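Local coordinates for hypothetical protein (Neisseria meningitidis Z2491, PDB 2F46), which is probably a phosphatase, a bacterial member of the nonclassical, eukaryotic-like phosphatases that remove phosphate groups from their substrates, at residues I46-P51 with P59-I64. Residues are numbered along the deposited sequence; the frame is centred on the assembly and turned at random.
Sequences IICNRP and PDFAQI. Unlike the reference sequence in segment 46-51: I46 (reference Val).
A nearly fully extended chi1 (-175°) carries the F61 ring from the first turn of helix 61-68 onto strand 45-48, where C48 likewise holds SG anti to its own backbone nitrogen and I46 places its CG2 branch the same way. The pairing is a small example of helix-to-strand packing within a beta-alpha-beta crossover: strand 45-48, helix 61-68 and strand 75-78 form the unit, and one aromatic side chain near the helix start reaches across to the first strand. I46 and C48, two residues apart on the strand, both start their side chains toward the helix, whereas I47 between them faces the other side of the sheet, against F94 and L97. In the conformer described, I46 CG2 lies in the plane of the F61 ring, meeting its edge 3.5 Å from CE1. C48 approaches obliquely, its CB 3.3 Å from F61 CD1, and its sulfur makes a Cys sulfur-aromatic contact, SG standing 4.9 Å from the F61 ring centroid and 47° off the normal. No hydrogen bond links the segments; apolar packing joins them, with Y108 of the adjacent strand 105-108 and H78 also touching the ring. At the helix start, D52 OD1 accepts a hydrogen bond from F61 N. The sulfur has a polar partner as well, R50 N donating to C48 SG over a long 3.6 Å at an N-H...S angle of 160°.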
ATOM      1  N   ILE A  46      -0.840  -3.770  -8.802  1.00  8.76           N
ATOM      2  CA  ILE A  46       0.251  -3.382  -7.913  0.50  8.04           C
ATOM      3  C   ILE A  46       0.295  -1.870  -7.854  1.00  8.64           C
ATOM      4  O   ILE A  46       0.349  -1.213  -8.901  1.00  9.42           O
ATOM      5  CB  ILE A  46       1.623  -3.884  -8.433  0.50  8.99           C
ATOM      6  CG1 ILE A  46       1.745  -5.398  -8.217  0.50 12.10           C
ATOM      7  CG2 ILE A  46       2.811  -3.120  -7.812  0.50 11.34           C
ATOM      8  CD1 ILE A  46       2.074  -5.818  -6.808  0.50 11.93           C
ATOM      9  N   ILE A  47       0.302  -1.335  -6.637  1.00  7.92           N
ATOM     10  CA  ILE A  47       0.537   0.082  -6.368  1.00  7.56           C
ATOM     11  C   ILE A  47       1.828   0.199  -5.537  1.00  8.22           C
ATOM     12  O   ILE A  47       1.969  -0.429  -4.470  1.00  8.85           O
ATOM     13  CB  ILE A  47      -0.583   0.771  -5.580  1.00  9.69           C
ATOM     14  CG1 ILE A  47      -1.901   0.674  -6.360  1.00 10.23           C
ATOM     15  CG2 ILE A  47      -0.254   2.239  -5.370  1.00  9.43           C
ATOM     16  CD1 ILE A  47      -3.152   1.115  -5.612  1.00  9.50           C
ATOM     17  N   CYS A  48       2.800   0.958  -6.024  1.00  8.22           N
ATOM     18  CA  CYS A  48       4.004   1.259  -5.315  1.00  8.74           C
ATOM     19  C   CYS A  48       3.966   2.643  -4.789  1.00  8.69           C
ATOM     20  O   CYS A  48       3.840   3.604  -5.579  1.00  9.49           O
ATOM     21  CB  CYS A  48       5.207   1.133  -6.215  1.00  8.84           C
ATOM     22  SG  CYS A  48       6.757   1.652  -5.520  1.00 11.36           S
ATOM     23  N   ASN A  49       4.062   2.747  -3.468  1.00  7.12           N
ATOM     24  CA  ASN A  49       4.000   4.060  -2.804  1.00  7.06           C
ATOM     25  C   ASN A  49       5.334   4.625  -2.348  1.00 10.18           C
ATOM     26  O   ASN A  49       5.392   5.503  -1.508  1.00 10.73           O
ATOM     27  CB  ASN A  49       2.980   4.063  -1.634  1.00  8.53           C
ATOM     28  CG  ASN A  49       1.547   3.874  -2.082  1.00  8.89           C
ATOM     29  OD1 ASN A  49       0.845   2.954  -1.620  1.00  8.65           O
ATOM     30  ND2 ASN A  49       1.046   4.783  -2.943  1.00  8.22           N
ATOM     31  N   ARG A  50       6.405   4.048  -2.914  1.00 10.35           N
ATOM     32  CA  ARG A  50       7.784   4.340  -2.543  1.00 11.91           C
ATOM     33  C   ARG A  50       8.485   5.025  -3.695  1.00 11.48           C
ATOM     34  O   ARG A  50       8.532   4.463  -4.786  1.00 11.18           O
ATOM     35  CB  ARG A  50       8.554   3.047  -2.197  1.00 11.54           C
ATOM     36  CG  ARG A  50       9.830   3.317  -1.468  1.00 16.31           C
ATOM     37  CD  ARG A  50      10.531   2.030  -1.137  1.00 12.24           C
ATOM     38  NE  ARG A  50      11.624   2.331  -0.264  1.00 13.95           N
ATOM     39  CZ  ARG A  50      12.494   1.450   0.193  1.00 17.75           C
ATOM     40  NH1 ARG A  50      12.442   0.183  -0.174  1.00 15.72           N
ATOM     41  NH2 ARG A  50      13.426   1.860   1.028  1.00 17.75           N
ATOM     42  N   PRO A  51       9.072   6.209  -3.452  1.00 11.52           N
ATOM     43  CA  PRO A  51       9.988   6.741  -4.481  1.00 11.96           C
ATOM     44  C   PRO A  51      11.123   5.758  -4.767  1.00  9.92           C
ATOM     45  O   PRO A  51      11.607   5.097  -3.870  1.00 10.41           O
ATOM     46  CB  PRO A  51      10.542   8.009  -3.823  1.00 12.38           C
ATOM     47  CG  PRO A  51       9.545   8.350  -2.728  1.00 15.86           C
ATOM     48  CD  PRO A  51       9.067   7.030  -2.231  1.00 11.29           C
ATOM     49  N   PRO A  59      14.969  -2.341  -5.469  1.00 19.51           N
ATOM     50  CA  PRO A  59      14.602  -2.427  -6.864  1.00 21.64           C
ATOM     51  C   PRO A  59      13.735  -1.241  -7.303  1.00 20.37           C
ATOM     52  O   PRO A  59      12.876  -0.832  -6.532  1.00 19.04           O
ATOM     53  CB  PRO A  59      13.774  -3.726  -6.934  1.00 22.45           C
ATOM     54  CG  PRO A  59      13.978  -4.420  -5.678  1.00 28.51           C
ATOM     55  CD  PRO A  59      14.372  -3.423  -4.667  1.00 21.29           C
ATOM     56  N   ASP A  60      13.967  -0.710  -8.500  1.00 16.43           N
ATOM     57  CA  ASP A  60      13.155   0.359  -9.074  1.00 18.40           C
ATOM     58  C   ASP A  60      11.787  -0.216  -9.424  1.00 15.61           C
ATOM     59  O   ASP A  60      11.671  -1.417  -9.729  1.00 14.75           O
ATOM     60  CB  ASP A  60      13.742   0.939 -10.349  1.00 20.57           C
ATOM     61  CG  ASP A  60      14.904   1.889 -10.098  1.00 26.98           C
ATOM     62  OD1 ASP A  60      15.208   2.246  -8.936  1.00 18.38           O
ATOM     63  OD2 ASP A  60      15.482   2.313 -11.115  1.00 27.40           O
ATOM     64  N   PHE A  61      10.764   0.632  -9.398  1.00 14.98           N
ATOM     65  CA  PHE A  61       9.422   0.144  -9.716  0.50 13.77           C
ATOM     66  C   PHE A  61       9.362  -0.485 -11.100  1.00 14.30           C
ATOM     67  O   PHE A  61       8.694  -1.509 -11.279  1.00 13.21           O
ATOM     68  CB  PHE A  61       8.320   1.203  -9.592  0.50 14.06           C
ATOM     69  CG  PHE A  61       6.934   0.641  -9.801  0.50 11.34           C
ATOM     70  CD1 PHE A  61       6.440  -0.333  -8.956  0.50 10.81           C
ATOM     71  CD2 PHE A  61       6.133   1.066 -10.860  0.50 13.85           C
ATOM     72  CE1 PHE A  61       5.148  -0.877  -9.142  0.50  9.82           C
ATOM     73  CE2 PHE A  61       4.853   0.539 -11.045  0.50 13.73           C
ATOM     74  CZ  PHE A  61       4.367  -0.439 -10.187  0.50 14.56           C
ATOM     75  N   ALA A  62      10.078   0.069 -12.082  1.00 12.69           N
ATOM     76  CA  ALA A  62      10.048  -0.477 -13.430  1.00 13.05           C
ATOM     77  C   ALA A  62      10.517  -1.934 -13.447  1.00 13.54           C
ATOM     78  O   ALA A  62      10.014  -2.765 -14.237  1.00 14.40           O
ATOM     79  CB  ALA A  62      10.911   0.356 -14.325  1.00 15.19           C
ATOM     80  N   GLN A  63      11.448  -2.277 -12.594  1.00 13.51           N
ATOM     81  CA  GLN A  63      11.974  -3.624 -12.550  1.00 14.67           C
ATOM     82  C   GLN A  63      11.022  -4.570 -11.792  1.00 18.28           C
ATOM     83  O   GLN A  63      10.858  -5.731 -12.144  1.00 17.46           O
ATOM     84  CB  GLN A  63      13.370  -3.648 -11.909  1.00 16.59           C
ATOM     85  CG  GLN A  63      14.039  -5.045 -11.858  1.00 18.48           C
ATOM     86  CD  GLN A  63      14.045  -5.700 -13.225  1.00 29.24           C
ATOM     87  OE1 GLN A  63      14.339  -5.050 -14.225  1.00 40.40           O
ATOM     88  NE2 GLN A  63      13.686  -6.980 -13.284  1.00 37.59           N
ATOM     89  N   ILE A  64      10.377  -4.071 -10.745  1.00 14.37           N
ATOM     90  CA  ILE A  64       9.319  -4.817 -10.080  1.00 12.03           C
ATOM     91  C   ILE A  64       8.218  -5.125 -11.085  1.00 13.21           C
ATOM     92  O   ILE A  64       7.727  -6.272 -11.127  1.00 13.48           O
ATOM     93  CB  ILE A  64       8.780  -4.030  -8.848  1.00 15.14           C
ATOM     94  CG1 ILE A  64       9.832  -3.946  -7.738  1.00 14.13           C
ATOM     95  CG2 ILE A  64       7.497  -4.652  -8.287  1.00 16.28           C
ATOM     96  CD1 ILE A  64      10.279  -5.272  -7.178  1.00 19.90           C
TER